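Side-chain contacts in uncharacterized protein (Legionella pneumophila subsp. pneumophila, PDB 5DGG), which probably acts as a cysteine protease that removes ubiquitin from target proteins, although this activity is inferred: residues His124-Asp128 / Ala129-Gly133; Gly148-Glu151 / Gly152-Asn155. All blocks are in the same frame, centred on the assembly; numbering follows the deposited sequence.

Contacts 1 and 2 follow one another along the chain, with helix 132-146 between them: contact 1 leads into its first turn and contact 2 lies in the loop after its end. Their centres are 24 Å apart, and their nearest atoms about 12 Å apart. Contact 1 is partly buried and polar, a glutamine carboxamide joining a serine and a tyrosine hydroxyl beside Cys-132. Contact 2 lies at the surface, before helix 156-165, and depends on a backbone turn bond, with a tyrosine ring laid over main-chain atoms. The tyrosine hydroxyl takes part in the bonding of contact 1, whereas in contact 2 the ring itself carries the packing.

Contact 1: residues His124-Asp128 / Ala129-Gly133; sequences HPQGD and AYSCG
Gln-126 OE1 is gripped by two donors: Ser-131 OG, at 2.6 Å, and the side-chain amide of Asn-167. The serine hydroxyl approaches obliquely, 32° out of the carbonyl plane of the glutamine. The other end of the same carboxamide is used too, since Gln-126 NE2 donates to Tyr-130 OH across 3.0 Å with an N-H...O angle of 153°. Both ends of the amide are thus engaged, which fixes its rotation. Gln-126 CG stands anti to the backbone N and the chain runs on extended, carrying the amide from the loop across to the start of the helix. There its plane meets the tyrosine ring at 68°. Tyr-130 OH has its strongest polar partner in Asn-170 OD1, so the hydroxyl joins this turn to the region after helix 156-165.

Ser-131 occupies the N-cap position of helix 132-146, yet its hydroxyl makes no capping bond and turns to the glutamine instead. Cys-132, in the first turn of that helix, touches His-63; a cysteine at a helix start with a histidine against it would suit a clan CA cysteine protease, though neither is established as catalytic here. Ser-131 OG also accepts a hydrogen bond from a water, 2.7 Å away, and the water donates to Asp-128 O as well, at 2.8 Å, bridging hydroxyl and loop backbone.

Asp-128 and Tyr-130 run side by side in the same direction. The aspartate CB lies 3.7 Å from Tyr-130 CE2, while one face of that ring is covered by Ser-131 CB, 4.1 Å above its centre.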
loop_
_atom_site.group_PDB
_atom_site.type_symbol
_atom_site.label_atom_id
_atom_site.label_comp_id
_atom_site.label_asym_id
_atom_site.label_seq_id
_atom_site.Cartn_x
_atom_site.Cartn_y
_atom_site.Cartn_z
ATOM N N HIS A 124 -1.368 2.819 -15.889
ATOM C CA HIS A 124 -2.051 1.875 -16.797
ATOM C C HIS A 124 -3.038 0.951 -16.050
ATOM O O HIS A 124 -2.824 -0.267 -15.920
ATOM C CB HIS A 124 -1.015 1.046 -17.592
ATOM C CG HIS A 124 0.140 1.842 -18.114
ATOM N ND1 HIS A 124 0.056 2.666 -19.211
ATOM C CD2 HIS A 124 1.417 1.935 -17.680
ATOM C CE1 HIS A 124 1.227 3.238 -19.431
ATOM N NE2 HIS A 124 2.076 2.790 -18.529
ATOM N N PRO A 125 -4.147 1.517 -15.570
ATOM C CA PRO A 125 -5.095 0.715 -14.814
ATOM C C PRO A 125 -5.762 -0.312 -15.707
ATOM O O PRO A 125 -5.921 -0.065 -16.909
ATOM C CB PRO A 125 -6.129 1.732 -14.357
ATOM C CG PRO A 125 -6.047 2.825 -15.351
ATOM C CD PRO A 125 -4.604 2.898 -15.731
ATOM N N GLN A 126 -6.130 -1.458 -15.142
ATOM C CA GLN A 126 -6.830 -2.492 -15.900
ATOM C C GLN A 126 -8.341 -2.410 -15.664
ATOM O O GLN A 126 -9.125 -2.729 -16.555
ATOM C CB GLN A 126 -6.273 -3.863 -15.515
ATOM C CG GLN A 126 -7.061 -5.048 -16.049
ATOM C CD GLN A 126 -6.387 -6.394 -15.770
ATOM O OE1 GLN A 126 -5.717 -6.578 -14.758
ATOM N NE2 GLN A 126 -6.585 -7.359 -16.679
ATOM N N GLY A 127 -8.735 -2.026 -14.447
ATOM C CA GLY A 127 -10.126 -1.875 -14.061
ATOM C C GLY A 127 -10.859 -3.193 -13.847
ATOM O O GLY A 127 -12.063 -3.233 -13.988
ATOM N N ASP A 128 -10.139 -4.261 -13.515
ATOM C CA ASP A 128 -10.721 -5.589 -13.220
ATOM C C ASP A 128 -10.475 -5.946 -11.739
ATOM O O ASP A 128 -9.396 -5.661 -11.204
ATOM C CB ASP A 128 -10.053 -6.658 -14.076
ATOM C CG ASP A 128 -10.371 -6.519 -15.553
ATOM O OD1 ASP A 128 -11.415 -5.946 -15.883
ATOM O OD2 ASP A 128 -9.566 -6.999 -16.378
ATOM N N ALA A 129 -11.423 -6.606 -11.094
ATOM C CA ALA A 129 -11.290 -6.863 -9.654
ATOM C C ALA A 129 -10.056 -7.715 -9.309
ATOM O O ALA A 129 -9.331 -7.431 -8.325
ATOM C CB ALA A 129 -12.567 -7.529 -9.126
ATOM N N TYR A 130 -9.807 -8.750 -10.127
ATOM C CA TYR A 130 -8.817 -9.755 -9.756
ATOM C C TYR A 130 -7.388 -9.225 -9.582
ATOM O O TYR A 130 -6.629 -9.849 -8.888
ATOM C CB TYR A 130 -8.799 -10.944 -10.725
ATOM C CG TYR A 130 -8.076 -10.703 -12.021
ATOM C CD1 TYR A 130 -6.773 -11.177 -12.218
ATOM C CD2 TYR A 130 -8.685 -10.026 -13.079
ATOM C CE1 TYR A 130 -6.091 -10.949 -13.406
ATOM C CE2 TYR A 130 -8.002 -9.789 -14.260
ATOM C CZ TYR A 130 -6.714 -10.266 -14.417
ATOM O OH TYR A 130 -6.055 -10.080 -15.603
ATOM N N SER A 131 -7.025 -8.114 -10.235
ATOM C CA SER A 131 -5.635 -7.683 -10.256
ATOM C C SER A 131 -5.337 -6.519 -9.269
ATOM O O SER A 131 -4.249 -6.003 -9.294
ATOM C CB SER A 131 -5.211 -7.301 -11.663
ATOM O OG SER A 131 -6.017 -6.254 -12.184
ATOM N N CYS A 132 -6.264 -6.173 -8.371
ATOM C CA CYS A 132 -6.062 -5.018 -7.498
ATOM C C CYS A 132 -4.881 -5.271 -6.569
ATOM O O CYS A 132 -4.142 -4.376 -6.303
ATOM C CB CYS A 132 -7.317 -4.695 -6.696
ATOM S SG CYS A 132 -8.682 -3.984 -7.648
ATOM N N GLY A 133 -4.730 -6.506 -6.098
ATOM C CA GLY A 133 -3.600 -6.927 -5.272
ATOM C C GLY A 133 -2.272 -6.727 -5.956
ATOM O O GLY A 133 -1.305 -6.235 -5.354
HETATM O O HOH W 1 -7.075 -4.022 -11.089
#

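Contact 2: residues Gly148-Glu151 / Gly152-Asn155; sequences GAPE and GSYN
Tyr-154 lays its ring back along the preceding loop and meets a different carbonyl group at its face and at its edge. Glu-151 O sits over one face, 4.1 Å above the ring centre. Ala-149 O comes in at the edge, in the ring plane, 3.5 Å from Tyr-154 CE2, a position in which the partly positive ring C-H would suit an oxygen. The ring is brought there by a chi1 of 57°, which sets CG between the backbone N and the carbonyl carbon and folds the side chain back toward Ala-149. At the far end of the ring, Tyr-154 OH passes 4.0 Å from Glu-151 CA.

The backbone beneath is a type I beta turn over Pro-150 to Ser-153, closed by Ser-153 N donating to Pro-150 O at 2.8 Å and an angle of 162°. It lies in the connection from helix 132-146, closed by a Schellman motif in which Gly-148 is the first residue to leave the helical backbone, to helix 156-165, whose N-cap is Asn-155. The OD1 of that asparagine accepts from Leu-158 N, and its ND2 donates to Glu-179.

Ser-153 directs its side chain toward the proline. Its OG adds a weak hydrogen bond to the same Pro-150 O, and lies alongside the pyrrolidine ring, 3.2 Å from Pro-150 CG. Ala-149 CB fits into the angle between serine and tyrosine, 4.1 Å from Ser-153 CB and 4.2 Å from Tyr-154 CD2. Helix 132-146 packs against these residues, Met-144 touching the alanine and His-141 and Lys-145 the tyrosine.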
loop_
_atom_site.group_PDB
_atom_site.type_symbol
_atom_site.label_atom_id
_atom_site.label_comp_id
_atom_site.label_asym_id
_atom_site.label_seq_id
_atom_site.Cartn_x
_atom_site.Cartn_y
_atom_site.Cartn_z
ATOM N N GLY A 148 13.326 6.111 -1.254
ATOM C CA GLY A 148 14.781 6.055 -1.087
ATOM C C GLY A 148 15.270 4.760 -0.498
ATOM O O GLY A 148 16.364 4.723 0.022
ATOM N N ALA A 149 14.486 3.689 -0.588
ATOM C CA ALA A 149 14.917 2.401 -0.065
ATOM C C ALA A 149 16.114 1.935 -0.891
ATOM O O ALA A 149 16.255 2.326 -2.043
ATOM C CB ALA A 149 13.797 1.375 -0.173
ATOM N N PRO A 150 16.945 1.079 -0.317
ATOM C CA PRO A 150 18.120 0.609 -1.043
ATOM C C PRO A 150 17.757 -0.460 -2.044
ATOM O O PRO A 150 16.825 -1.210 -1.825
ATOM C CB PRO A 150 19.018 0.028 0.054
ATOM C CG PRO A 150 18.103 -0.305 1.178
ATOM C CD PRO A 150 16.882 0.569 1.066
ATOM N N GLU A 151 18.538 -0.516 -3.112
ATOM C CA GLU A 151 18.343 -1.433 -4.235
ATOM C C GLU A 151 17.811 -2.858 -3.946
ATOM O O GLU A 151 16.971 -3.368 -4.705
ATOM C CB GLU A 151 19.664 -1.536 -5.012
ATOM C CG GLU A 151 19.480 -1.639 -6.516
ATOM C CD GLU A 151 20.753 -1.305 -7.264
ATOM O OE1 GLU A 151 21.766 -2.025 -7.076
ATOM O OE2 GLU A 151 20.731 -0.312 -8.030
ATOM N N GLY A 152 18.285 -3.507 -2.887
ATOM C CA GLY A 152 17.778 -4.844 -2.554
ATOM C C GLY A 152 16.402 -4.927 -1.882
ATOM O O GLY A 152 15.867 -6.016 -1.701
ATOM N N SER A 153 15.817 -3.793 -1.500
ATOM C CA SER A 153 14.625 -3.782 -0.635
ATOM C C SER A 153 13.327 -3.636 -1.414
ATOM O O SER A 153 12.236 -3.590 -0.819
ATOM C CB SER A 153 14.700 -2.602 0.338
ATOM O OG SER A 153 15.885 -2.660 1.095
ATOM N N TYR A 154 13.444 -3.496 -2.721
ATOM C CA TYR A 154 12.278 -3.436 -3.590
ATOM C C TYR A 154 12.563 -4.264 -4.840
ATOM O O TYR A 154 13.732 -4.603 -5.105
ATOM C CB TYR A 154 11.965 -2.001 -3.985
ATOM C CG TYR A 154 13.078 -1.233 -4.679
ATOM C CD1 TYR A 154 13.308 -1.382 -6.051
ATOM C CD2 TYR A 154 13.889 -0.352 -3.978
ATOM C CE1 TYR A 154 14.310 -0.686 -6.683
ATOM C CE2 TYR A 154 14.898 0.368 -4.609
ATOM C CZ TYR A 154 15.111 0.195 -5.964
ATOM O OH TYR A 154 16.092 0.878 -6.650
ATOM N N ASN A 155 11.512 -4.520 -5.620
ATOM C CA ASN A 155 11.513 -5.531 -6.653
ATOM C C ASN A 155 11.384 -4.806 -7.973
ATOM O O ASN A 155 10.285 -4.461 -8.385
ATOM C CB ASN A 155 10.348 -6.495 -6.464
ATOM C CG ASN A 155 10.383 -7.656 -7.440
ATOM O OD1 ASN A 155 10.612 -7.485 -8.638
ATOM N ND2 ASN A 155 10.147 -8.842 -6.927
#